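Local coordinates for protein 2-hydroxyisocaproyl-CoA dehydratase activator (Clostridium difficile, PDB 4EHT) that transfers a single electron to 2-hydroxyisocaproyl-CoA dehydratase as it hydrolyses ATP, working as a homodimer that holds one [4Fe-4S] cluster, at residues A[12-17]-A[27-32]; A[95-100]-A[211-216]; A[131-136]-A[188-193]. One frame throughout, in Å; residues are numbered along the deposited sequence.

How the contacts relate
Three contacts each touch one ADP in this member of the actin-like ATPase clan. Contact 1 comes first along the chain, in the mixed sheet containing strands 2-8, 13-19 and 23-30. Contact 2 pairs strand 96-100 with strand 210-213 in the other mixed sheet, and both helices of contact 3 lie in the sequence between those strands. The centres of contacts 1 and 2 are about 17 Å apart and those of 1 and 3 about 23 Å, without touching. Contacts 2 and 3, centres about 16 Å apart, meet where V216 CG1 packs on L133 CD1 (3.7 Å). The nucleotide thus lies between segments of both sheets, and F132 of contact 3 approaches the [4Fe-4S] cluster to about 7 Å, nearest atoms.

Contact 1 of 3, residues A[12-17]-A[27-32]. With ADP (adenosine-5'-diphosphate), chain D.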
loop_
_atom_site.group_PDB
_atom_site.type_symbol
_atom_site.label_atom_id
_atom_site.label_comp_id
_atom_site.label_asym_id
_atom_site.label_seq_id
_atom_site.Cartn_x
_atom_site.Cartn_y
_atom_site.Cartn_z
ATOM N N ALA A 12 3.392 -12.321 -14.482
ATOM C CA ALA A 12 3.150 -13.504 -15.301
ATOM C C ALA A 12 3.708 -13.333 -16.722
ATOM O O ALA A 12 3.752 -12.225 -17.263
ATOM C CB ALA A 12 1.671 -13.798 -15.353
ATOM N N SER A 13 4.148 -14.438 -17.308
ATOM C CA SER A 13 4.601 -14.457 -18.699
ATOM C C SER A 13 3.560 -15.160 -19.556
ATOM O O SER A 13 3.093 -16.231 -19.201
ATOM C CB SER A 13 5.938 -15.188 -18.820
ATOM O OG SER A 13 6.914 -14.617 -17.971
ATOM N N LYS A 14 3.209 -14.559 -20.688
ATOM C CA LYS A 14 2.131 -15.064 -21.537
ATOM C C LYS A 14 2.617 -15.149 -22.965
ATOM O O LYS A 14 3.268 -14.225 -23.443
ATOM C CB LYS A 14 0.924 -14.123 -21.510
ATOM C CG LYS A 14 0.094 -14.142 -20.216
ATOM C CD LYS A 14 0.762 -13.360 -19.079
ATOM C CE LYS A 14 0.743 -11.863 -19.306
ATOM N NZ LYS A 14 1.161 -11.143 -18.055
ATOM N N GLY A 15 2.268 -16.230 -23.658
ATOM C CA GLY A 15 2.676 -16.421 -25.043
ATOM C C GLY A 15 1.516 -16.877 -25.903
ATOM O O GLY A 15 0.584 -17.529 -25.416
ATOM N N VAL A 16 1.575 -16.524 -27.186
ATOM C CA VAL A 16 0.575 -16.923 -28.170
ATOM C C VAL A 16 1.295 -17.256 -29.485
ATOM O O VAL A 16 2.203 -16.533 -29.897
ATOM C CB VAL A 16 -0.451 -15.789 -28.411
ATOM C CG1 VAL A 16 -1.216 -16.002 -29.715
ATOM C CG2 VAL A 16 -1.433 -15.667 -27.218
ATOM N N ILE A 17 0.929 -18.362 -30.126
ATOM C CA ILE A 17 1.366 -18.604 -31.511
ATOM C C ILE A 17 0.141 -18.450 -32.400
ATOM O O ILE A 17 -0.901 -19.057 -32.148
ATOM C CB ILE A 17 2.038 -19.978 -31.711
ATOM C CG1 ILE A 17 3.386 -20.032 -30.983
ATOM C CG2 ILE A 17 2.288 -20.235 -33.196
ATOM C CD1 ILE A 17 4.089 -21.371 -31.090
ATOM N N SER A 27 -1.447 -21.205 -26.820
ATOM C CA SER A 27 -1.380 -20.121 -25.842
ATOM C C SER A 27 -0.905 -20.687 -24.514
ATOM O O SER A 27 -1.111 -21.863 -24.229
ATOM C CB SER A 27 -2.749 -19.483 -25.661
ATOM O OG SER A 27 -3.542 -20.287 -24.817
ATOM N N GLU A 28 -0.272 -19.855 -23.692
ATOM C CA GLU A 28 0.327 -20.352 -22.466
ATOM C C GLU A 28 0.608 -19.225 -21.480
ATOM O O GLU A 28 1.194 -18.204 -21.832
ATOM C CB GLU A 28 1.620 -21.107 -22.786
ATOM C CG GLU A 28 2.191 -21.897 -21.616
ATOM C CD GLU A 28 1.411 -23.164 -21.322
ATOM O OE1 GLU A 28 0.551 -23.541 -22.144
ATOM O OE2 GLU A 28 1.660 -23.782 -20.268
ATOM N N THR A 29 0.184 -19.419 -20.238
ATOM C CA THR A 29 0.487 -18.476 -19.176
ATOM C C THR A 29 1.309 -19.192 -18.130
ATOM O O THR A 29 0.991 -20.309 -17.735
ATOM C CB THR A 29 -0.790 -17.926 -18.529
ATOM O OG1 THR A 29 -1.573 -17.262 -19.523
ATOM C CG2 THR A 29 -0.455 -16.933 -17.401
ATOM N N ILE A 30 2.383 -18.549 -17.696
ATOM C CA ILE A 30 3.202 -19.076 -16.622
ATOM C C ILE A 30 3.290 -17.985 -15.568
ATOM O O ILE A 30 3.636 -16.849 -15.882
ATOM C CB ILE A 30 4.596 -19.478 -17.127
ATOM C CG1 ILE A 30 4.482 -20.681 -18.066
ATOM C CG2 ILE A 30 5.509 -19.816 -15.965
ATOM C CD1 ILE A 30 4.003 -21.944 -17.382
ATOM N N SER A 31 2.962 -18.327 -14.327
ATOM C CA SER A 31 2.896 -17.345 -13.247
ATOM C C SER A 31 4.260 -16.929 -12.723
ATOM O O SER A 31 4.431 -16.754 -11.514
ATOM C CB SER A 31 2.064 -17.892 -12.085
ATOM O OG SER A 31 0.796 -18.320 -12.535
ATOM N N SER A 32 5.229 -16.778 -13.619
ATOM C CA SER A 32 6.499 -16.145 -13.273
ATOM C C SER A 32 6.826 -15.139 -14.364
ATOM O O SER A 32 6.768 -15.466 -15.545
ATOM C CB SER A 32 7.620 -17.181 -13.152
ATOM O OG SER A 32 7.258 -18.234 -12.274
HETATM P PB ADP D . 1.168 -8.785 -15.440
HETATM O O1B ADP D . 2.234 -9.803 -15.186
HETATM O O2B ADP D . 1.392 -7.438 -14.808
HETATM O O3B ADP D . 0.765 -8.609 -16.884
HETATM P PA ADP D . -1.340 -10.260 -15.358
HETATM O O1A ADP D . -0.686 -11.490 -15.917
HETATM O O2A ADP D . -2.206 -9.420 -16.249
HETATM O O3A ADP D . -0.149 -9.372 -14.671
HETATM O "O5'" ADP D . -2.199 -10.705 -14.097
HETATM C "C5'" ADP D . -1.580 -11.278 -12.963
HETATM C "C4'" ADP D . -2.639 -11.368 -11.873
HETATM O "O4'" ADP D . -3.762 -12.156 -12.282
HETATM C "C3'" ADP D . -2.055 -12.031 -10.632
HETATM O "O3'" ADP D . -2.170 -11.131 -9.534
HETATM C "C2'" ADP D . -2.901 -13.281 -10.461
HETATM O "O2'" ADP D . -3.127 -13.689 -9.115
HETATM C "C1'" ADP D . -4.196 -12.943 -11.172
HETATM N N9 ADP D . -4.786 -14.198 -11.648
HETATM C C8 ADP D . -4.117 -15.077 -12.419
HETATM N N7 ADP D . -4.902 -16.142 -12.715
HETATM C C5 ADP D . -6.100 -15.948 -12.117
HETATM C C6 ADP D . -7.365 -16.710 -12.029
HETATM N N6 ADP D . -7.465 -17.902 -12.673
HETATM N N1 ADP D . -8.393 -16.175 -11.314
HETATM C C2 ADP D . -8.244 -14.984 -10.684
HETATM N N3 ADP D . -7.107 -14.242 -10.714
HETATM C C4 ADP D . -6.016 -14.662 -11.403
#
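S13 turns OG to the side of its backbone N, anti to the carbonyl carbon (chi1 -56°), and this sets the hydroxyl against S32 O. The resulting bond is 2.6 Å from S13 OG to S32 O and runs in the carbonyl plane onto a lone pair, tying the loop after strand 23-30 to the start of strand 13-19. K14 starts from a similar first torsion, but its chain then bends at chi2 and chi3, curling the amine back toward the nucleotide. On the way, K14 CG lies alongside T29 OG1 at 3.6 Å, the two side chains pointing the same way.

Three acceptors grip the amine. K14 NZ is 2.8 Å from ADP O3B and equally close to ADP O1A, so it spans both phosphates; its third bond goes to A12 O, which it meets from above the carbonyl plane. A12 N adds a bond of 2.9 Å to ADP O1B.

The strands carrying these groups run antiparallel, at 172°. S13 and I30 form a hydrogen-bonded pair, S13 N to I30 O being 2.8 Å; G15 and E28 form the next such pair, and K14-T29 and V16-S27 are non-hydrogen-bonded pairs. On the face of S13 and I30 helix 38-50 packs, and the E28 carboxylate makes a salt bridge with K49. This is a beta hairpin whose first strand follows a phosphate-binding turn, consistent with the phosphate-1 loop of the actin-like ATPase fold.

Contact 2 of 3, residues A[95-100]-A[211-216]; sequences RTIIDI and VMVGGV. With ADP (adenosine-5'-diphosphate), chain D.
I100 and V216 meet obliquely, with I100 CG2 placed 3.7 Å from V216 CB, while the far end of the same isoleucine, CD1, reaches M212 SD at 4.2 Å. I98 and M212 share one face of the sheet; I97, D99, V211 and V213 share the other. There V213 crosses D99 at about a right angle: V213 CG2 sits between its own backbone N and carbonyl carbon (chi1 -60° for CG1), which brings it to 3.6 Å from D99 CB. I97 CG2 approaches that same methyl obliquely.

The strands pair in parallel, their short axes at 23°. The backbone ladder passes from V211 N to T96 O, I98 N to V211 O and V213 N to I98 O, the last at 2.8 Å; the link from I100 N to V213 O lengthens to 3.2 Å where the strand gives way to the G214-G215 turn. G215 N donates to ADP O2A at 3.0 Å with an N-H...O angle of 162°, consistent with the adenosine-binding motif of actin-like ATPases. The D99 side chain comes within about 4 Å of the magnesium ion.

Strand 210-213 edges the sheet within this chain. Helix 79-90 packs through H83 and V87 on the face of I97, D99 and V213; helices 182-204 and 220-230 take the face of I98 and M212.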
loop_
_atom_site.group_PDB
_atom_site.type_symbol
_atom_site.label_atom_id
_atom_site.label_comp_id
_atom_site.label_asym_id
_atom_site.label_seq_id
_atom_site.Cartn_x
_atom_site.Cartn_y
_atom_site.Cartn_z
ATOM N N ARG A 95 -14.005 0.796 -26.817
ATOM C CA ARG A 95 -13.566 2.177 -26.616
ATOM C C ARG A 95 -12.908 2.386 -25.245
ATOM O O ARG A 95 -12.215 3.385 -25.031
ATOM C CB ARG A 95 -14.747 3.143 -26.783
ATOM C CG ARG A 95 -15.315 3.204 -28.205
ATOM C CD ARG A 95 -14.291 3.681 -29.217
ATOM N NE ARG A 95 -14.875 3.859 -30.544
ATOM C CZ ARG A 95 -14.913 2.921 -31.490
ATOM N NH1 ARG A 95 -14.393 1.721 -31.272
ATOM N NH2 ARG A 95 -15.467 3.188 -32.664
ATOM N N THR A 96 -13.124 1.456 -24.316
ATOM C CA THR A 96 -12.497 1.540 -22.995
ATOM C C THR A 96 -11.921 0.182 -22.638
ATOM O O THR A 96 -12.628 -0.834 -22.687
ATOM C CB THR A 96 -13.517 1.967 -21.893
ATOM O OG1 THR A 96 -14.202 3.149 -22.310
ATOM C CG2 THR A 96 -12.808 2.234 -20.559
ATOM N N ILE A 97 -10.639 0.162 -22.280
ATOM C CA ILE A 97 -9.984 -1.066 -21.875
ATOM C C ILE A 97 -9.458 -0.923 -20.455
ATOM O O ILE A 97 -8.741 0.032 -20.143
ATOM C CB ILE A 97 -8.820 -1.435 -22.836
ATOM C CG1 ILE A 97 -9.386 -1.822 -24.219
ATOM C CG2 ILE A 97 -8.002 -2.598 -22.271
ATOM C CD1 ILE A 97 -8.287 -2.177 -25.247
ATOM N N ILE A 98 -9.798 -1.891 -19.609
ATOM C CA ILE A 98 -9.386 -1.867 -18.213
ATOM C C ILE A 98 -8.489 -3.069 -18.022
ATOM O O ILE A 98 -8.940 -4.194 -18.124
ATOM C CB ILE A 98 -10.620 -2.017 -17.266
ATOM C CG1 ILE A 98 -11.591 -0.848 -17.484
ATOM C CG2 ILE A 98 -10.152 -2.106 -15.819
ATOM C CD1 ILE A 98 -13.027 -1.085 -16.936
ATOM N N ASP A 99 -7.211 -2.836 -17.766
ATOM C CA ASP A 99 -6.230 -3.907 -17.641
ATOM C C ASP A 99 -5.814 -3.948 -16.175
ATOM O O ASP A 99 -5.086 -3.082 -15.713
ATOM C CB ASP A 99 -5.038 -3.580 -18.576
ATOM C CG ASP A 99 -3.785 -4.424 -18.314
ATOM O OD1 ASP A 99 -3.850 -5.428 -17.586
ATOM O OD2 ASP A 99 -2.711 -4.079 -18.884
ATOM N N ILE A 100 -6.281 -4.944 -15.431
ATOM C CA ILE A 100 -5.869 -5.077 -14.032
ATOM C C ILE A 100 -4.881 -6.222 -13.940
ATOM O O ILE A 100 -5.256 -7.383 -14.126
ATOM C CB ILE A 100 -7.087 -5.350 -13.078
ATOM C CG1 ILE A 100 -8.180 -4.309 -13.293
ATOM C CG2 ILE A 100 -6.620 -5.330 -11.613
ATOM C CD1 ILE A 100 -9.375 -4.455 -12.321
ATOM N N VAL A 211 -14.149 -3.185 -22.031
ATOM C CA VAL A 211 -13.565 -4.509 -21.966
ATOM C C VAL A 211 -12.553 -4.569 -20.811
ATOM O O VAL A 211 -11.751 -3.655 -20.635
ATOM C CB VAL A 211 -12.864 -4.849 -23.329
ATOM C CG1 VAL A 211 -12.189 -6.219 -23.300
ATOM C CG2 VAL A 211 -13.882 -4.766 -24.479
ATOM N N MET A 212 -12.588 -5.645 -20.031
ATOM C CA MET A 212 -11.582 -5.859 -18.994
ATOM C C MET A 212 -10.634 -6.967 -19.425
ATOM O O MET A 212 -11.063 -8.014 -19.927
ATOM C CB MET A 212 -12.241 -6.214 -17.638
ATOM C CG MET A 212 -11.285 -6.159 -16.428
ATOM S SD MET A 212 -12.105 -6.428 -14.809
ATOM C CE MET A 212 -13.642 -5.596 -15.174
ATOM N N VAL A 213 -9.341 -6.728 -19.230
ATOM C CA VAL A 213 -8.320 -7.710 -19.559
ATOM C C VAL A 213 -7.364 -7.814 -18.392
ATOM O O VAL A 213 -7.532 -7.121 -17.378
ATOM C CB VAL A 213 -7.557 -7.324 -20.847
ATOM C CG1 VAL A 213 -8.535 -7.230 -22.015
ATOM C CG2 VAL A 213 -6.772 -6.009 -20.648
ATOM N N GLY A 214 -6.365 -8.681 -18.512
ATOM C CA GLY A 214 -5.454 -8.882 -17.399
ATOM C C GLY A 214 -5.858 -10.126 -16.641
ATOM O O GLY A 214 -6.989 -10.598 -16.772
ATOM N N GLY A 215 -4.926 -10.678 -15.875
ATOM C CA GLY A 215 -5.179 -11.909 -15.157
ATOM C C GLY A 215 -6.257 -11.745 -14.100
ATOM O O GLY A 215 -6.914 -12.719 -13.740
ATOM N N VAL A 216 -6.435 -10.530 -13.590
ATOM C CA VAL A 216 -7.452 -10.286 -12.551
ATOM C C VAL A 216 -8.860 -10.296 -13.153
ATOM O O VAL A 216 -9.822 -10.579 -12.449
ATOM C CB VAL A 216 -7.210 -8.981 -11.782
ATOM C CG1 VAL A 216 -8.455 -8.580 -10.940
ATOM C CG2 VAL A 216 -5.981 -9.122 -10.888
HETATM P PB ADP D . 1.168 -8.785 -15.440
HETATM O O1B ADP D . 2.234 -9.803 -15.186
HETATM O O2B ADP D . 1.392 -7.438 -14.808
HETATM O O3B ADP D . 0.765 -8.609 -16.884
HETATM P PA ADP D . -1.340 -10.260 -15.358
HETATM O O1A ADP D . -0.686 -11.490 -15.917
HETATM O O2A ADP D . -2.206 -9.420 -16.249
HETATM O O3A ADP D . -0.149 -9.372 -14.671
HETATM O "O5'" ADP D . -2.199 -10.705 -14.097
HETATM C "C5'" ADP D . -1.580 -11.278 -12.963
HETATM C "C4'" ADP D . -2.639 -11.368 -11.873
HETATM O "O4'" ADP D . -3.762 -12.156 -12.282
HETATM C "C3'" ADP D . -2.055 -12.031 -10.632
HETATM O "O3'" ADP D . -2.170 -11.131 -9.534
HETATM C "C2'" ADP D . -2.901 -13.281 -10.461
HETATM O "O2'" ADP D . -3.127 -13.689 -9.115
HETATM C "C1'" ADP D . -4.196 -12.943 -11.172
HETATM N N9 ADP D . -4.786 -14.198 -11.648
HETATM C C8 ADP D . -4.117 -15.077 -12.419
HETATM N N7 ADP D . -4.902 -16.142 -12.715
HETATM C C5 ADP D . -6.100 -15.948 -12.117
HETATM C C6 ADP D . -7.365 -16.710 -12.029
HETATM N N6 ADP D . -7.465 -17.902 -12.673
HETATM N N1 ADP D . -8.393 -16.175 -11.314
HETATM C C2 ADP D . -8.244 -14.984 -10.684
HETATM N N3 ADP D . -7.107 -14.242 -10.714
HETATM C C4 ADP D . -6.016 -14.662 -11.403
#

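Contact 3 of 3, residues A[131-136]-A[188-193]. With ADP (adenosine-5'-diphosphate), chain D.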
loop_
_atom_site.group_PDB
_atom_site.type_symbol
_atom_site.label_atom_id
_atom_site.label_comp_id
_atom_site.label_asym_id
_atom_site.label_seq_id
_atom_site.Cartn_x
_atom_site.Cartn_y
_atom_site.Cartn_z
ATOM N N ARG A 131 -2.153 -7.728 -6.581
ATOM C CA ARG A 131 -1.379 -7.950 -5.359
ATOM C C ARG A 131 -2.280 -7.877 -4.136
ATOM O O ARG A 131 -2.145 -8.657 -3.208
ATOM C CB ARG A 131 -0.257 -6.914 -5.232
ATOM C CG ARG A 131 0.493 -6.989 -3.902
ATOM C CD ARG A 131 1.263 -8.291 -3.779
ATOM N NE ARG A 131 2.123 -8.468 -4.933
ATOM C CZ ARG A 131 3.410 -8.140 -4.972
ATOM N NH1 ARG A 131 4.012 -7.635 -3.899
ATOM N NH2 ARG A 131 4.100 -8.330 -6.090
ATOM N N PHE A 132 -3.209 -6.934 -4.142
ATOM C CA PHE A 132 -4.184 -6.816 -3.055
ATOM C C PHE A 132 -4.968 -8.132 -2.897
ATOM O O PHE A 132 -5.204 -8.627 -1.780
ATOM C CB PHE A 132 -5.141 -5.672 -3.397
ATOM C CG PHE A 132 -6.234 -5.429 -2.372
ATOM C CD1 PHE A 132 -7.473 -6.060 -2.492
ATOM C CD2 PHE A 132 -6.045 -4.519 -1.332
ATOM C CE1 PHE A 132 -8.498 -5.808 -1.555
ATOM C CE2 PHE A 132 -7.052 -4.257 -0.399
ATOM C CZ PHE A 132 -8.283 -4.901 -0.503
ATOM N N LEU A 133 -5.362 -8.702 -4.026
ATOM C CA LEU A 133 -6.150 -9.929 -4.013
ATOM C C LEU A 133 -5.294 -11.108 -3.585
ATOM O O LEU A 133 -5.752 -12.001 -2.866
ATOM C CB LEU A 133 -6.779 -10.185 -5.401
ATOM C CG LEU A 133 -7.842 -9.160 -5.797
ATOM C CD1 LEU A 133 -8.236 -9.275 -7.283
ATOM C CD2 LEU A 133 -9.100 -9.292 -4.884
ATOM N N ASP A 134 -4.044 -11.104 -4.035
ATOM C CA ASP A 134 -3.105 -12.165 -3.712
ATOM C C ASP A 134 -2.828 -12.174 -2.210
ATOM O O ASP A 134 -2.875 -13.230 -1.572
ATOM C CB ASP A 134 -1.820 -12.019 -4.555
ATOM C CG ASP A 134 -2.095 -12.111 -6.076
ATOM O OD1 ASP A 134 -3.206 -12.556 -6.490
ATOM O OD2 ASP A 134 -1.196 -11.732 -6.865
ATOM N N VAL A 135 -2.602 -10.996 -1.631
ATOM C CA VAL A 135 -2.457 -10.859 -0.175
ATOM C C VAL A 135 -3.692 -11.324 0.604
ATOM O O VAL A 135 -3.576 -12.034 1.608
ATOM C CB VAL A 135 -2.158 -9.391 0.223
ATOM C CG1 VAL A 135 -2.408 -9.164 1.717
ATOM C CG2 VAL A 135 -0.720 -9.029 -0.137
ATOM N N MET A 136 -4.876 -10.911 0.161
ATOM C CA MET A 136 -6.113 -11.285 0.866
ATOM C C MET A 136 -6.430 -12.780 0.768
ATOM O O MET A 136 -6.904 -13.395 1.738
ATOM C CB MET A 136 -7.304 -10.499 0.322
ATOM C CG MET A 136 -7.230 -9.018 0.579
ATOM S SD MET A 136 -7.015 -8.667 2.332
ATOM C CE MET A 136 -7.118 -6.881 2.308
ATOM N N GLY A 188 -16.504 -8.069 -0.033
ATOM C CA GLY A 188 -16.039 -6.759 0.385
ATOM C C GLY A 188 -14.665 -6.495 -0.205
ATOM O O GLY A 188 -14.327 -5.376 -0.578
ATOM N N ILE A 189 -13.863 -7.548 -0.269
ATOM C CA ILE A 189 -12.542 -7.491 -0.895
ATOM C C ILE A 189 -12.668 -7.084 -2.361
ATOM O O ILE A 189 -11.917 -6.230 -2.858
ATOM C CB ILE A 189 -11.850 -8.855 -0.747
ATOM C CG1 ILE A 189 -11.404 -9.045 0.712
ATOM C CG2 ILE A 189 -10.674 -8.997 -1.714
ATOM C CD1 ILE A 189 -11.038 -10.481 1.062
ATOM N N HIS A 190 -13.641 -7.669 -3.057
ATOM C CA HIS A 190 -13.829 -7.387 -4.471
ATOM C C HIS A 190 -14.294 -5.974 -4.625
ATOM O O HIS A 190 -13.891 -5.265 -5.554
ATOM C CB HIS A 190 -14.867 -8.343 -5.081
ATOM C CG HIS A 190 -14.354 -9.737 -5.265
ATOM N ND1 HIS A 190 -15.185 -10.820 -5.456
ATOM C CD2 HIS A 190 -13.087 -10.225 -5.279
ATOM C CE1 HIS A 190 -14.454 -11.917 -5.581
ATOM N NE2 HIS A 190 -13.179 -11.583 -5.473
ATOM N N THR A 191 -15.141 -5.539 -3.701
ATOM C CA THR A 191 -15.652 -4.179 -3.776
ATOM C C THR A 191 -14.508 -3.146 -3.573
ATOM O O THR A 191 -14.495 -2.108 -4.219
ATOM C CB THR A 191 -16.804 -3.974 -2.762
ATOM O OG1 THR A 191 -17.959 -4.677 -3.237
ATOM C CG2 THR A 191 -17.146 -2.488 -2.600
ATOM N N SER A 192 -13.551 -3.432 -2.695
ATOM C CA SER A 192 -12.430 -2.496 -2.486
ATOM C C SER A 192 -11.654 -2.292 -3.801
ATOM O O SER A 192 -11.315 -1.169 -4.161
ATOM C CB SER A 192 -11.457 -3.008 -1.412
ATOM O OG SER A 192 -12.069 -3.074 -0.128
ATOM N N VAL A 193 -11.337 -3.380 -4.486
ATOM C CA VAL A 193 -10.598 -3.291 -5.759
ATOM C C VAL A 193 -11.411 -2.493 -6.788
ATOM O O VAL A 193 -10.892 -1.583 -7.449
ATOM C CB VAL A 193 -10.264 -4.700 -6.328
ATOM C CG1 VAL A 193 -9.648 -4.595 -7.748
ATOM C CG2 VAL A 193 -9.357 -5.445 -5.388
HETATM P PB ADP D . 1.168 -8.785 -15.440
HETATM O O1B ADP D . 2.234 -9.803 -15.186
HETATM O O2B ADP D . 1.392 -7.438 -14.808
HETATM O O3B ADP D . 0.765 -8.609 -16.884
HETATM P PA ADP D . -1.340 -10.260 -15.358
HETATM O O1A ADP D . -0.686 -11.490 -15.917
HETATM O O2A ADP D . -2.206 -9.420 -16.249
HETATM O O3A ADP D . -0.149 -9.372 -14.671
HETATM O "O5'" ADP D . -2.199 -10.705 -14.097
HETATM C "C5'" ADP D . -1.580 -11.278 -12.963
HETATM C "C4'" ADP D . -2.639 -11.368 -11.873
HETATM O "O4'" ADP D . -3.762 -12.156 -12.282
HETATM C "C3'" ADP D . -2.055 -12.031 -10.632
HETATM O "O3'" ADP D . -2.170 -11.131 -9.534
HETATM C "C2'" ADP D . -2.901 -13.281 -10.461
HETATM O "O2'" ADP D . -3.127 -13.689 -9.115
HETATM C "C1'" ADP D . -4.196 -12.943 -11.172
HETATM N N9 ADP D . -4.786 -14.198 -11.648
HETATM C C8 ADP D . -4.117 -15.077 -12.419
HETATM N N7 ADP D . -4.902 -16.142 -12.715
HETATM C C5 ADP D . -6.100 -15.948 -12.117
HETATM C C6 ADP D . -7.365 -16.710 -12.029
HETATM N N6 ADP D . -7.465 -17.902 -12.673
HETATM N N1 ADP D . -8.393 -16.175 -11.314
HETATM C C2 ADP D . -8.244 -14.984 -10.684
HETATM N N3 ADP D . -7.107 -14.242 -10.714
HETATM C C4 ADP D . -6.016 -14.662 -11.403
#
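D134 OD1 accepts the ADP O2' hydroxyl at 2.9 Å, and D134 OD2 takes the neighbouring O3' hydroxyl at the same distance, so one carboxylate holds both ribose hydroxyls. D134 takes no part in the packing on segment 188-193, which falls to F132, L133 and M136.

No hydrogen bond crosses the interface; most of the contact is apolar. F132 CG lies anti to the backbone N (chi1 179°), which directs the ring toward the other helix, where its CD1 comes to 3.5 Å from V193 CG2, its CE1 nears I189 O and its CZ touches S192 CB. F132 and V193 slide past each other in opposite directions. L133 CD2 wedges between two branches, 3.6 Å from I189 CG2 and 3.9 Å from V193 CG2, crossing the valine at about a right angle, and it also lies at the edge of the H190 ring. M136 CB then abuts I189 CD1 at 3.8 Å, and M136 CG lies 4.0 Å above one face of the F132 ring, offset toward its rim.

The short helical axes run close to antiparallel, at 162° and 10.5 Å apart. Helix 220-230 closes over L133 and V193 through I222, and helix 165-177 over F132 and M136. Helix 130-140, packed on helix 182-204, thus carries the ribose-binding aspartate of the ATP site and, about 7 Å from the [4Fe-4S] cluster by nearest atoms, the F132 side chain.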